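Local coordinates for cerato-platanin-like protein (Moniliophthora perniciosa, PDB 3SUM) that is of unknown function in detail but belongs to the cerato-platanins, small secreted fungal proteins that probably act at the fungus-plant interface, at residues Leu66-Asn71 with Gly110-Phe115; Ile5-Lys10 with Asp92-Leu97; Val44-His49 with Cys124-Thr129; Phe21-Ala26 with Val75-Arg80. All blocks are in the same frame, centred on the assembly; numbering follows the deposited sequence.

From the N terminus, residues 5-10 come first and are met much later by helix residues 92-97, so contact 2 closes a long loop. Inside that loop lies contact 4, in which 21-26 joins 75-80. Residues 44-49 are next, paired with 124-129 near the C terminus, and this contact 3 encloses contact 1, between 66-71 and 110-115. Every other pair crosses: 1 with 2, 1 with 4, 2 with 3, and 3 with 4. The interlacing suits a double-psi beta barrel. Contacts 1, 2 and 4 all reach its sheet, while contact 3 joins two irregular loops and touches contact 4 through N46 and T76.

Contact 1 of 4, residues Leu66-Asn71 with Gly110-Phe115; sequences LRYKGN and GTAQLF
Y68 lies across the path of residues 112-114, and its side chain can be followed outward as a series of different encounters. Its CG swings to the far side of CB from the backbone N (chi1 -180°), which carries the ring toward the other segment. CB lies 4.3 Å from CD2 of L114. Further out, CD1 comes to 3.2 Å from Q113 O, a carbonyl oxygen placed at the ring edge and in its plane, a placement consistent with a weak C-H...O contact. CE1 shares that oxygen and also packs at 3.9 Å on CB of A112. The phenol OH finishes beyond both segments, hydrogen-bonded to E105, while CG of K69 lies over one ring face.

The preceding residue supplies the polar link. R67 O accepts from F115 N at 2.7 Å, a short but bent bond with an N-H...O angle of 133° and the donor tilted 31° from the carbonyl plane. Alongside it, the R67 and F115 side chains run in the same direction, CB to CB at 4.0 Å, with guanidinium and ring planes nearly perpendicular. L114 brings CD1 to 4.0 Å from CD2 of L66, a purely apolar touch between side chains that cross obliquely.

L66 and L114 also rest on I5 of strand 4-7 and on L97 of helix 91-97. In the backbone, A112 pairs with I5 and R67 with S116, so the chain here passes from strand 111-113, beside strand 4-7, to strand 116-120, beside strand 63-68, linking the two outermost strands of the sheet, consistent with closure of the double-psi beta barrel.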
loop_
_atom_site.group_PDB
_atom_site.type_symbol
_atom_site.label_atom_id
_atom_site.label_comp_id
_atom_site.label_asym_id
_atom_site.label_seq_id
_atom_site.Cartn_x
_atom_site.Cartn_y
_atom_site.Cartn_z
ATOM N N LEU A 66 -4.981 -1.296 6.998
ATOM C CA LEU A 66 -5.276 -2.711 6.881
ATOM C C LEU A 66 -5.084 -3.302 8.281
ATOM O O LEU A 66 -4.167 -2.867 9.012
ATOM C CB LEU A 66 -4.263 -3.413 5.958
ATOM C CG LEU A 66 -4.005 -2.820 4.571
ATOM C CD1 LEU A 66 -3.079 -3.684 3.729
ATOM C CD2 LEU A 66 -5.420 -2.587 3.892
ATOM N N ARG A 67 -5.927 -4.256 8.658
ATOM C CA ARG A 67 -5.688 -4.972 9.936
ATOM C C ARG A 67 -5.596 -6.465 9.678
ATOM O O ARG A 67 -6.369 -7.033 8.877
ATOM C CB ARG A 67 -6.847 -4.766 10.941
ATOM C CG ARG A 67 -7.008 -3.346 11.505
ATOM C CD ARG A 67 -8.171 -3.371 12.585
ATOM N NE ARG A 67 -8.230 -2.179 13.450
ATOM C CZ ARG A 67 -7.457 -1.957 14.527
ATOM N NH1 ARG A 67 -6.505 -2.815 14.882
ATOM N NH2 ARG A 67 -7.635 -0.865 15.274
ATOM N N TYR A 68 -4.627 -7.093 10.323
ATOM C CA TYR A 68 -4.562 -8.536 10.409
ATOM C C TYR A 68 -4.337 -8.861 11.871
ATOM O O TYR A 68 -3.342 -8.385 12.472
ATOM C CB TYR A 68 -3.379 -9.047 9.597
ATOM C CG TYR A 68 -3.262 -10.537 9.646
ATOM C CD1 TYR A 68 -3.984 -11.334 8.729
ATOM C CD2 TYR A 68 -2.351 -11.146 10.529
ATOM C CE1 TYR A 68 -3.858 -12.711 8.738
ATOM C CE2 TYR A 68 -2.194 -12.517 10.544
ATOM C CZ TYR A 68 -2.912 -13.301 9.632
ATOM O OH TYR A 68 -2.771 -14.694 9.663
ATOM N N LYS A 69 -5.245 -9.666 12.438
ATOM C CA LYS A 69 -5.187 -10.005 13.844
ATOM C C LYS A 69 -4.942 -8.714 14.632
ATOM O O LYS A 69 -5.777 -7.789 14.540
ATOM C CB LYS A 69 -4.240 -11.169 14.080
ATOM C CG LYS A 69 -4.781 -12.473 13.409
ATOM C CD LYS A 69 -3.858 -13.618 13.712
ATOM C CE LYS A 69 -4.450 -14.935 13.051
ATOM N NZ LYS A 69 -3.697 -16.222 13.399
ATOM N N GLY A 70 -3.878 -8.640 15.413
ATOM C CA GLY A 70 -3.636 -7.449 16.223
ATOM C C GLY A 70 -2.665 -6.450 15.582
ATOM O O GLY A 70 -2.147 -5.576 16.274
ATOM N N ASN A 71 -2.387 -6.604 14.290
ATOM C CA ASN A 71 -1.475 -5.720 13.550
ATOM C C ASN A 71 -2.263 -4.810 12.621
ATOM O O ASN A 71 -3.364 -5.148 12.181
ATOM C CB ASN A 71 -0.512 -6.515 12.704
ATOM C CG ASN A 71 0.227 -7.596 13.514
ATOM O OD1 ASN A 71 0.434 -7.462 14.711
ATOM N ND2 ASN A 71 0.578 -8.667 12.862
ATOM N N GLY A 110 1.545 -16.979 1.741
ATOM C CA GLY A 110 1.624 -16.089 0.617
ATOM C C GLY A 110 0.296 -15.332 0.373
ATOM O O GLY A 110 0.261 -14.350 -0.410
ATOM N N THR A 111 -0.787 -15.785 1.008
ATOM C CA THR A 111 -2.051 -15.063 0.894
ATOM C C THR A 111 -2.568 -15.055 2.314
ATOM O O THR A 111 -2.495 -16.091 3.002
ATOM C CB THR A 111 -3.072 -15.853 0.026
ATOM O OG1 THR A 111 -2.543 -16.055 -1.287
ATOM C CG2 THR A 111 -4.432 -15.092 -0.089
ATOM N N ALA A 112 -3.128 -13.940 2.738
ATOM C CA ALA A 112 -3.731 -13.831 4.096
ATOM C C ALA A 112 -5.059 -13.088 3.946
ATOM O O ALA A 112 -5.179 -12.194 3.132
ATOM C CB ALA A 112 -2.764 -13.004 5.026
ATOM N N GLN A 113 -6.035 -13.431 4.780
ATOM C CA GLN A 113 -7.266 -12.686 4.783
ATOM C C GLN A 113 -7.103 -11.609 5.839
ATOM O O GLN A 113 -6.529 -11.894 6.898
ATOM C CB GLN A 113 -8.390 -13.630 5.122
ATOM C CG GLN A 113 -8.191 -14.873 4.310
ATOM C CD GLN A 113 -9.466 -15.525 4.024
ATOM O OE1 GLN A 113 -10.464 -14.836 3.723
ATOM N NE2 GLN A 113 -9.471 -16.875 4.131
ATOM N N LEU A 114 -7.578 -10.398 5.505
ATOM C CA LEU A 114 -7.500 -9.264 6.419
ATOM C C LEU A 114 -8.659 -9.230 7.315
ATOM O O LEU A 114 -9.727 -9.627 6.913
ATOM C CB LEU A 114 -7.417 -7.962 5.673
ATOM C CG LEU A 114 -6.164 -7.861 4.826
ATOM C CD1 LEU A 114 -6.214 -6.454 4.113
ATOM C CD2 LEU A 114 -4.868 -7.983 5.682
ATOM N N PHE A 115 -8.467 -8.733 8.547
ATOM C CA PHE A 115 -9.623 -8.431 9.394
ATOM C C PHE A 115 -10.463 -7.316 8.796
ATOM O O PHE A 115 -11.705 -7.407 8.784
ATOM C CB PHE A 115 -9.192 -7.986 10.806
ATOM C CG PHE A 115 -10.360 -7.649 11.650
ATOM C CD1 PHE A 115 -10.757 -6.341 11.786
ATOM C CD2 PHE A 115 -11.151 -8.664 12.171
ATOM C CE1 PHE A 115 -11.856 -5.989 12.490
ATOM C CE2 PHE A 115 -12.283 -8.325 12.935
ATOM C CZ PHE A 115 -12.649 -6.996 13.058
#

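Contact 2 of 4, residues Ile5-Lys10 with Asp92-Leu97; sequences IKWDDK and DLVKNL
L97, whose CD2 packs against I5, donates its backbone N to L93 O at 2.8 Å, as short as any polar bond within these segments and an ordinary turn of helix 91-97. That helix lies on strand 4-7 of the double-psi beta barrel, and the meeting of the two is apolar. The axes of strand 5-7 and helix residues 92-97 approach to 8.1 Å with their N-to-C directions 129° apart.

V94 carries the contact. Its CB is 3.6 Å from CB of W7, and the two side chains cross at about a right angle. Its CG1 branch, anti to the backbone N (chi1 176°), leans toward the W7 indole at CD1. The other branch, CG2, meets CD1 of I5 tip to tip at 3.7 Å and lies equally far from K6 O. I5 completes the layer by setting the same CD1 at 4.3 Å from CD2 of L97. With an alanine here, both methyl branches would be gone, and I5 CD1 would probably lose its main partner on the helix while a gap opened under the strand.

The W7 ring turns away from this layer: CG sits between the backbone N and the carbonyl carbon (chi1 61°), and NE1 is hydrogen-bonded to Y107 O. K6, on the other face of the strand, sends NZ to T111. I5 and L97 also share L66 of strand 63-68, so the small apolar layer continues into the barrel. Beyond the strand the chain bends through an Asx turn, in which D8 OD1 receives K10 N from above the carboxylate plane at 2.8 Å.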
loop_
_atom_site.group_PDB
_atom_site.type_symbol
_atom_site.label_atom_id
_atom_site.label_comp_id
_atom_site.label_asym_id
_atom_site.label_seq_id
_atom_site.Cartn_x
_atom_site.Cartn_y
_atom_site.Cartn_z
ATOM N N ILE A 5 -4.837 -10.233 1.236
ATOM C CA ILE A 5 -3.628 -9.567 0.818
ATOM C C ILE A 5 -2.632 -10.673 0.383
ATOM O O ILE A 5 -2.582 -11.764 0.985
ATOM C CB ILE A 5 -3.040 -8.719 1.929
ATOM C CG1 ILE A 5 -1.836 -7.900 1.368
ATOM C CG2 ILE A 5 -2.755 -9.587 3.235
ATOM C CD1 ILE A 5 -1.637 -6.611 2.017
ATOM N N LYS A 6 -1.874 -10.394 -0.640
ATOM C CA LYS A 6 -0.832 -11.282 -1.124
ATOM C C LYS A 6 0.367 -10.357 -1.226
ATOM O O LYS A 6 0.241 -9.150 -1.128
ATOM C CB LYS A 6 -1.179 -11.752 -2.554
ATOM C CG LYS A 6 -2.358 -12.786 -2.501
ATOM C CD LYS A 6 -2.867 -13.006 -3.979
ATOM C CE LYS A 6 -4.152 -13.850 -4.075
ATOM N NZ LYS A 6 -3.823 -15.265 -3.595
ATOM N N TRP A 7 1.537 -10.948 -1.351
ATOM C CA TRP A 7 2.706 -10.149 -1.429
ATOM C C TRP A 7 3.397 -10.347 -2.768
ATOM O O TRP A 7 3.281 -11.384 -3.425
ATOM C CB TRP A 7 3.635 -10.402 -0.221
ATOM C CG TRP A 7 4.152 -11.822 -0.059
ATOM C CD1 TRP A 7 3.638 -12.780 0.741
ATOM C CD2 TRP A 7 5.287 -12.387 -0.694
ATOM N NE1 TRP A 7 4.397 -13.909 0.648
ATOM C CE2 TRP A 7 5.393 -13.703 -0.265
ATOM C CE3 TRP A 7 6.212 -11.900 -1.641
ATOM C CZ2 TRP A 7 6.433 -14.578 -0.699
ATOM C CZ3 TRP A 7 7.247 -12.745 -2.058
ATOM C CH2 TRP A 7 7.343 -14.074 -1.606
ATOM N N ASP A 8 4.183 -9.345 -3.103
ATOM C CA ASP A 8 4.886 -9.268 -4.385
ATOM C C ASP A 8 5.988 -8.253 -4.174
ATOM O O ASP A 8 5.753 -7.101 -3.809
ATOM C CB ASP A 8 3.926 -8.760 -5.498
ATOM C CG ASP A 8 4.524 -8.765 -6.917
ATOM O OD1 ASP A 8 5.718 -8.717 -7.118
ATOM O OD2 ASP A 8 3.723 -8.660 -7.876
ATOM N N ASP A 9 7.184 -8.681 -4.549
ATOM C CA ASP A 9 8.387 -7.901 -4.486
ATOM C C ASP A 9 8.303 -6.632 -5.291
ATOM O O ASP A 9 8.941 -5.635 -4.938
ATOM C CB ASP A 9 9.516 -8.780 -5.061
ATOM C CG ASP A 9 10.888 -8.109 -4.974
ATOM O OD1 ASP A 9 11.452 -8.152 -3.853
ATOM O OD2 ASP A 9 11.374 -7.592 -6.017
ATOM N N LYS A 10 7.468 -6.613 -6.351
ATOM C CA LYS A 10 7.326 -5.400 -7.160
ATOM C C LYS A 10 7.140 -4.134 -6.317
ATOM O O LYS A 10 7.672 -3.066 -6.592
ATOM C CB LYS A 10 6.073 -5.519 -8.101
ATOM C CG LYS A 10 5.935 -4.300 -8.998
ATOM C CD LYS A 10 4.722 -4.513 -10.000
ATOM C CE LYS A 10 4.536 -3.353 -10.986
ATOM N NZ LYS A 10 3.194 -3.402 -11.827
ATOM N N ASP A 92 7.841 -6.901 2.643
ATOM C CA ASP A 92 8.105 -6.592 4.046
ATOM C C ASP A 92 6.822 -6.065 4.698
ATOM O O ASP A 92 6.465 -6.379 5.831
ATOM C CB ASP A 92 9.090 -5.414 4.062
ATOM C CG ASP A 92 10.534 -5.802 3.581
ATOM O OD1 ASP A 92 10.803 -6.961 3.391
ATOM O OD2 ASP A 92 11.342 -4.860 3.412
ATOM N N LEU A 93 6.105 -5.216 3.969
ATOM C CA LEU A 93 4.801 -4.759 4.481
ATOM C C LEU A 93 3.943 -5.950 4.900
ATOM O O LEU A 93 3.383 -6.010 6.001
ATOM C CB LEU A 93 4.111 -3.919 3.387
ATOM C CG LEU A 93 2.594 -3.808 3.449
ATOM C CD1 LEU A 93 2.255 -2.889 4.662
ATOM C CD2 LEU A 93 2.010 -3.255 2.162
ATOM N N VAL A 94 3.789 -6.925 4.000
ATOM C CA VAL A 94 2.925 -8.016 4.240
ATOM C C VAL A 94 3.416 -8.922 5.318
ATOM O O VAL A 94 2.664 -9.305 6.236
ATOM C CB VAL A 94 2.614 -8.808 2.887
ATOM C CG1 VAL A 94 1.772 -10.023 3.188
ATOM C CG2 VAL A 94 1.902 -7.831 1.905
ATOM N N LYS A 95 4.729 -9.126 5.310
ATOM C CA LYS A 95 5.355 -9.959 6.260
ATOM C C LYS A 95 5.140 -9.392 7.635
ATOM O O LYS A 95 4.795 -10.150 8.580
ATOM C CB LYS A 95 6.864 -10.041 5.953
ATOM C CG LYS A 95 7.609 -11.103 6.616
ATOM C CD LYS A 95 9.176 -10.881 6.334
ATOM C CE LYS A 95 9.547 -11.355 4.955
ATOM N NZ LYS A 95 11.084 -11.596 4.849
ATOM N N ASN A 96 5.304 -8.090 7.772
ATOM C CA ASN A 96 5.091 -7.500 9.064
ATOM C C ASN A 96 3.622 -7.425 9.435
ATOM O O ASN A 96 3.280 -7.676 10.586
ATOM C CB ASN A 96 5.814 -6.186 9.178
ATOM C CG ASN A 96 7.337 -6.370 8.956
ATOM O OD1 ASN A 96 7.898 -7.410 9.345
ATOM N ND2 ASN A 96 7.974 -5.431 8.286
ATOM N N LEU A 97 2.740 -7.154 8.471
ATOM C CA LEU A 97 1.330 -6.998 8.865
ATOM C C LEU A 97 0.763 -8.345 9.325
ATOM O O LEU A 97 -0.151 -8.382 10.166
ATOM C CB LEU A 97 0.522 -6.579 7.637
ATOM C CG LEU A 97 -0.991 -6.483 7.710
ATOM C CD1 LEU A 97 -1.533 -5.511 8.843
ATOM C CD2 LEU A 97 -1.478 -6.039 6.265
#

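Contact 3 of 4, residues Val44-His49 with Cys124-Thr129; sequences VLNFPH and CCQQNT
N46 and C125 meet most closely, CB of the asparagine lying 3.3 Å from C125 O. With CG turned opposite its backbone N (chi1 -154°), N46 brings ND2 up to CB and SG of C125, 3.5 Å from the sulfur; this ND2 is hydrogen-bonded to T76 OG1 and F74 O of strand 71-79. A methyl, L45 CD1, packs on the carbonyl oxygen Q126 O at 3.5 Å. The N46 and Q126 side chains cross at about a right angle, with their amide planes 65° apart.

Two waters do the polar joining. One donates to L45 O and to C125 O, at 2.8 and 2.7 Å, and accepts from Q127 NE2, which also bonds to G61 O. The other takes N46 N at 3.0 Å and donates to Q126 OE1 at 2.6 Å, so L45 O and N46 N are each bridged to the other loop.

Further out, C125 is fixed by its disulfide to C63, and C124 by one to C133. V44 to F47 form a type II beta turn, with N46 in third place at positive phi, as that type has, here joined by water to a disulfide-held loop in the double-psi barrel of the cerato-platanin family.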
loop_
_atom_site.group_PDB
_atom_site.type_symbol
_atom_site.label_atom_id
_atom_site.label_comp_id
_atom_site.label_asym_id
_atom_site.label_seq_id
_atom_site.Cartn_x
_atom_site.Cartn_y
_atom_site.Cartn_z
ATOM N N VAL A 44 8.518 7.595 -3.890
ATOM C CA VAL A 44 7.150 8.004 -3.623
ATOM C C VAL A 44 6.908 7.971 -2.122
ATOM O O VAL A 44 7.358 7.053 -1.416
ATOM C CB VAL A 44 6.180 7.008 -4.351
ATOM C CG1 VAL A 44 4.735 7.350 -4.006
ATOM C CG2 VAL A 44 6.399 7.043 -5.855
ATOM N N LEU A 45 6.216 8.953 -1.610
ATOM C CA LEU A 45 5.809 8.931 -0.199
ATOM C C LEU A 45 5.187 7.644 0.286
ATOM O O LEU A 45 4.303 7.079 -0.393
ATOM C CB LEU A 45 4.809 10.078 0.044
ATOM C CG LEU A 45 5.377 11.480 -0.109
ATOM C CD1 LEU A 45 4.271 12.471 -0.215
ATOM C CD2 LEU A 45 6.245 11.838 1.202
ATOM N N ASN A 46 5.652 7.156 1.441
ATOM C CA ASN A 46 5.216 5.934 2.078
ATOM C C ASN A 46 5.770 4.638 1.520
ATOM O O ASN A 46 5.328 3.585 1.919
ATOM C CB ASN A 46 3.635 5.820 2.074
ATOM C CG ASN A 46 3.105 4.979 3.205
ATOM O OD1 ASN A 46 3.726 4.923 4.328
ATOM N ND2 ASN A 46 1.994 4.272 2.947
ATOM N N PHE A 47 6.751 4.709 0.634
ATOM C CA PHE A 47 7.407 3.577 0.132
ATOM C C PHE A 47 8.086 2.925 1.363
ATOM O O PHE A 47 8.691 3.627 2.125
ATOM C CB PHE A 47 8.539 4.026 -0.839
ATOM C CG PHE A 47 9.433 2.864 -1.280
ATOM C CD1 PHE A 47 9.046 2.032 -2.315
ATOM C CD2 PHE A 47 10.576 2.544 -0.565
ATOM C CE1 PHE A 47 9.862 0.965 -2.725
ATOM C CE2 PHE A 47 11.371 1.517 -0.930
ATOM C CZ PHE A 47 11.041 0.700 -1.997
ATOM N N PRO A 48 7.987 1.629 1.527
ATOM C CA PRO A 48 7.414 0.660 0.597
ATOM C C PRO A 48 6.134 0.045 1.162
ATOM O O PRO A 48 5.873 -1.152 1.003
ATOM C CB PRO A 48 8.529 -0.354 0.500
ATOM C CG PRO A 48 8.994 -0.508 1.997
ATOM C CD PRO A 48 8.869 0.944 2.537
ATOM N N HIS A 49 5.296 0.865 1.790
ATOM C CA HIS A 49 4.039 0.339 2.291
ATOM C C HIS A 49 3.013 0.557 1.206
ATOM O O HIS A 49 2.150 1.383 1.367
ATOM C CB HIS A 49 3.689 1.124 3.571
ATOM C CG HIS A 49 4.326 0.474 4.750
ATOM N ND1 HIS A 49 3.791 0.500 6.024
ATOM C CD2 HIS A 49 5.407 -0.348 4.809
ATOM C CE1 HIS A 49 4.533 -0.249 6.827
ATOM N NE2 HIS A 49 5.533 -0.761 6.125
ATOM N N CYS A 124 -2.078 9.752 6.822
ATOM C CA CYS A 124 -1.625 8.499 7.379
ATOM C C CYS A 124 -0.603 7.813 6.494
ATOM O O CYS A 124 0.122 6.932 6.933
ATOM C CB CYS A 124 -2.839 7.541 7.614
ATOM S SG CYS A 124 -4.017 8.249 8.740
ATOM N N CYS A 125 -0.615 8.137 5.197
ATOM C CA CYS A 125 0.367 7.573 4.261
ATOM C C CYS A 125 1.413 8.678 3.861
ATOM O O CYS A 125 1.979 8.629 2.782
ATOM C CB CYS A 125 -0.342 7.062 2.997
ATOM S SG CYS A 125 -1.240 5.521 3.331
ATOM N N GLN A 126 1.600 9.646 4.761
ATOM C CA GLN A 126 2.619 10.730 4.666
ATOM C C GLN A 126 2.278 11.711 3.553
ATOM O O GLN A 126 3.155 12.468 3.108
ATOM C CB GLN A 126 4.029 10.140 4.409
ATOM C CG GLN A 126 4.346 9.214 5.589
ATOM C CD GLN A 126 5.604 8.448 5.460
ATOM O OE1 GLN A 126 6.579 8.924 4.887
ATOM N NE2 GLN A 126 5.615 7.224 6.064
ATOM N N GLN A 127 1.021 11.748 3.136
ATOM C CA GLN A 127 0.670 12.660 2.079
ATOM C C GLN A 127 0.342 14.012 2.707
ATOM O O GLN A 127 -0.173 14.090 3.815
ATOM C CB GLN A 127 -0.490 12.120 1.279
ATOM C CG GLN A 127 -0.093 10.801 0.629
ATOM C CD GLN A 127 -1.305 10.168 -0.072
ATOM O OE1 GLN A 127 -2.378 10.773 -0.108
ATOM N NE2 GLN A 127 -1.135 8.976 -0.617
ATOM N N ASN A 128 0.583 15.077 1.969
ATOM C CA ASN A 128 0.358 16.391 2.570
ATOM C C ASN A 128 -1.100 16.805 2.345
ATOM O O ASN A 128 -1.398 17.682 1.533
ATOM C CB ASN A 128 1.291 17.354 1.884
ATOM C CG ASN A 128 1.098 18.802 2.357
ATOM O OD1 ASN A 128 0.386 19.097 3.364
ATOM N ND2 ASN A 128 1.795 19.707 1.677
ATOM N N THR A 129 -2.024 16.221 3.093
ATOM C CA THR A 129 -3.476 16.579 2.958
ATOM C C THR A 129 -3.789 17.799 3.834
ATOM O O THR A 129 -4.872 18.352 3.784
ATOM C CB THR A 129 -4.352 15.415 3.471
ATOM O OG1 THR A 129 -4.109 15.228 4.887
ATOM C CG2 THR A 129 -4.050 14.111 2.698
HETATM O O HOH W 1 1.657 7.793 0.201
HETATM O O HOH W 2 8.005 8.385 2.805
#

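Contact 4 of 4, residues Phe21-Ala26 with Val75-Arg80; sequences FKCSAA and VTVVDR
A type I beta turn, F21 to S24, leads into helix 24-28 and lays K22 and C23 against residues 77-80. The central bond runs from K22 N to D79 OD1, 2.8 Å long and nearly straight at 167°, the donor meeting OD1 from above the carboxylate plane. A D79 chi1 of -167° puts CG across from its own backbone N, which brings OD1 to K22 N. The same oxygen accepts a weak bond from R80 N, while OD2 forms a salt bridge with K10. An alanine in place of D79 would probably leave K22 N without its acceptor, K10 without its charge partner and the turn free to shift.

Around this bond the packing is close. V78 O stands 3.2 Å from CB of both F21 and C23. The F21 ring has D79 CB at its edge, in plane, and its CD1 lies 4.2 Å from V78 CG2. C23 SG, disulfide-bonded to C60, sits over one face of the R80 guanidinium, 3.8 Å from NE. A water ties that NE, at 2.9 Å, to K22 O, and K22 CD rests 3.8 Å from R80 CB.

V78 and F21 both touch L27 of helix 24-28, and V78 and D79 meet F50 and A52 of the neighbouring strand 50-52, so the helix start is held against the barrel sheet.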
loop_
_atom_site.group_PDB
_atom_site.type_symbol
_atom_site.label_atom_id
_atom_site.label_comp_id
_atom_site.label_asym_id
_atom_site.label_seq_id
_atom_site.Cartn_x
_atom_site.Cartn_y
_atom_site.Cartn_z
ATOM N N PHE A 21 3.458 1.071 -13.094
ATOM C CA PHE A 21 2.358 0.897 -12.152
ATOM C C PHE A 21 1.180 1.587 -12.753
ATOM O O PHE A 21 1.322 2.638 -13.371
ATOM C CB PHE A 21 2.730 1.625 -10.850
ATOM C CG PHE A 21 3.941 1.033 -10.206
ATOM C CD1 PHE A 21 3.824 -0.041 -9.354
ATOM C CD2 PHE A 21 5.218 1.461 -10.594
ATOM C CE1 PHE A 21 4.945 -0.654 -8.817
ATOM C CE2 PHE A 21 6.359 0.856 -10.046
ATOM C CZ PHE A 21 6.245 -0.204 -9.186
ATOM N N LYS A 22 0.014 1.024 -12.545
ATOM C CA LYS A 22 -1.156 1.580 -13.219
ATOM C C LYS A 22 -1.631 2.823 -12.560
ATOM O O LYS A 22 -2.605 3.402 -13.028
ATOM C CB LYS A 22 -2.234 0.493 -13.221
ATOM C CG LYS A 22 -1.840 -0.581 -14.293
ATOM C CD LYS A 22 -2.780 -1.779 -14.279
ATOM C CE LYS A 22 -2.564 -2.605 -15.592
ATOM N NZ LYS A 22 -3.195 -3.936 -15.419
ATOM N N CYS A 23 -0.983 3.253 -11.468
ATOM C CA CYS A 23 -1.302 4.530 -10.855
ATOM C C CYS A 23 -0.227 5.582 -11.171
ATOM O O CYS A 23 -0.025 6.482 -10.408
ATOM C CB CYS A 23 -1.449 4.388 -9.328
ATOM S SG CYS A 23 -2.884 3.392 -8.910
ATOM N N SER A 24 0.511 5.402 -12.254
ATOM C CA SER A 24 1.702 6.238 -12.541
ATOM C C SER A 24 1.399 7.746 -12.464
ATOM O O SER A 24 2.221 8.542 -11.985
ATOM C CB SER A 24 2.316 5.768 -13.885
ATOM O OG SER A 24 1.361 5.912 -14.919
ATOM N N ALA A 25 0.230 8.184 -12.903
ATOM C CA ALA A 25 -0.036 9.615 -12.857
ATOM C C ALA A 25 -0.173 10.118 -11.421
ATOM O O ALA A 25 0.353 11.166 -11.047
ATOM C CB ALA A 25 -1.372 9.956 -13.728
ATOM N N ALA A 26 -0.893 9.382 -10.598
ATOM C CA ALA A 26 -1.056 9.781 -9.220
ATOM C C ALA A 26 0.340 9.740 -8.537
ATOM O O ALA A 26 0.659 10.617 -7.745
ATOM C CB ALA A 26 -1.997 8.853 -8.531
ATOM N N VAL A 75 -1.304 1.827 4.041
ATOM C CA VAL A 75 -0.716 1.523 2.760
ATOM C C VAL A 75 -1.211 2.476 1.675
ATOM O O VAL A 75 -2.308 2.931 1.761
ATOM C CB VAL A 75 -0.994 0.051 2.349
ATOM C CG1 VAL A 75 -0.515 -0.936 3.443
ATOM C CG2 VAL A 75 -2.492 -0.238 2.131
ATOM N N THR A 76 -0.349 2.760 0.653
ATOM C CA THR A 76 -0.747 3.594 -0.410
ATOM C C THR A 76 -1.071 2.697 -1.568
ATOM O O THR A 76 -0.303 1.797 -1.904
ATOM C CB THR A 76 0.409 4.520 -0.762
ATOM O OG1 THR A 76 0.738 5.236 0.429
ATOM C CG2 THR A 76 -0.027 5.586 -1.824
ATOM N N VAL A 77 -2.199 2.971 -2.247
ATOM C CA VAL A 77 -2.472 2.250 -3.435
ATOM C C VAL A 77 -1.645 2.836 -4.590
ATOM O O VAL A 77 -1.788 4.011 -4.914
ATOM C CB VAL A 77 -4.025 2.365 -3.762
ATOM C CG1 VAL A 77 -4.347 1.710 -5.184
ATOM C CG2 VAL A 77 -4.871 1.635 -2.653
ATOM N N VAL A 78 -0.822 2.006 -5.249
ATOM C CA VAL A 78 0.104 2.484 -6.241
ATOM C C VAL A 78 -0.047 1.724 -7.558
ATOM O O VAL A 78 0.606 2.054 -8.550
ATOM C CB VAL A 78 1.571 2.347 -5.782
ATOM C CG1 VAL A 78 1.842 3.171 -4.423
ATOM C CG2 VAL A 78 2.025 0.830 -5.682
ATOM N N ASP A 79 -0.936 0.733 -7.578
ATOM C CA ASP A 79 -1.071 -0.054 -8.826
ATOM C C ASP A 79 -2.428 -0.756 -8.775
ATOM O O ASP A 79 -3.175 -0.595 -7.788
ATOM C CB ASP A 79 0.098 -1.061 -8.807
ATOM C CG ASP A 79 0.334 -1.750 -10.157
ATOM O OD1 ASP A 79 -0.297 -1.387 -11.182
ATOM O OD2 ASP A 79 1.153 -2.675 -10.122
ATOM N N ARG A 80 -2.763 -1.553 -9.769
ATOM C CA ARG A 80 -4.093 -2.137 -9.821
ATOM C C ARG A 80 -3.920 -3.636 -9.876
ATOM O O ARG A 80 -2.945 -4.107 -10.446
ATOM C CB ARG A 80 -4.896 -1.706 -11.115
ATOM C CG ARG A 80 -5.985 -0.585 -10.859
ATOM C CD ARG A 80 -5.275 0.578 -10.078
ATOM N NE ARG A 80 -6.158 1.743 -9.971
ATOM C CZ ARG A 80 -6.919 1.964 -8.922
ATOM N NH1 ARG A 80 -6.904 1.104 -7.932
ATOM N NH2 ARG A 80 -7.679 3.041 -8.877
HETATM O O HOH W 3 -5.594 3.069 -12.543
HETATM O O HOH W 4 -3.084 -5.146 -13.294
#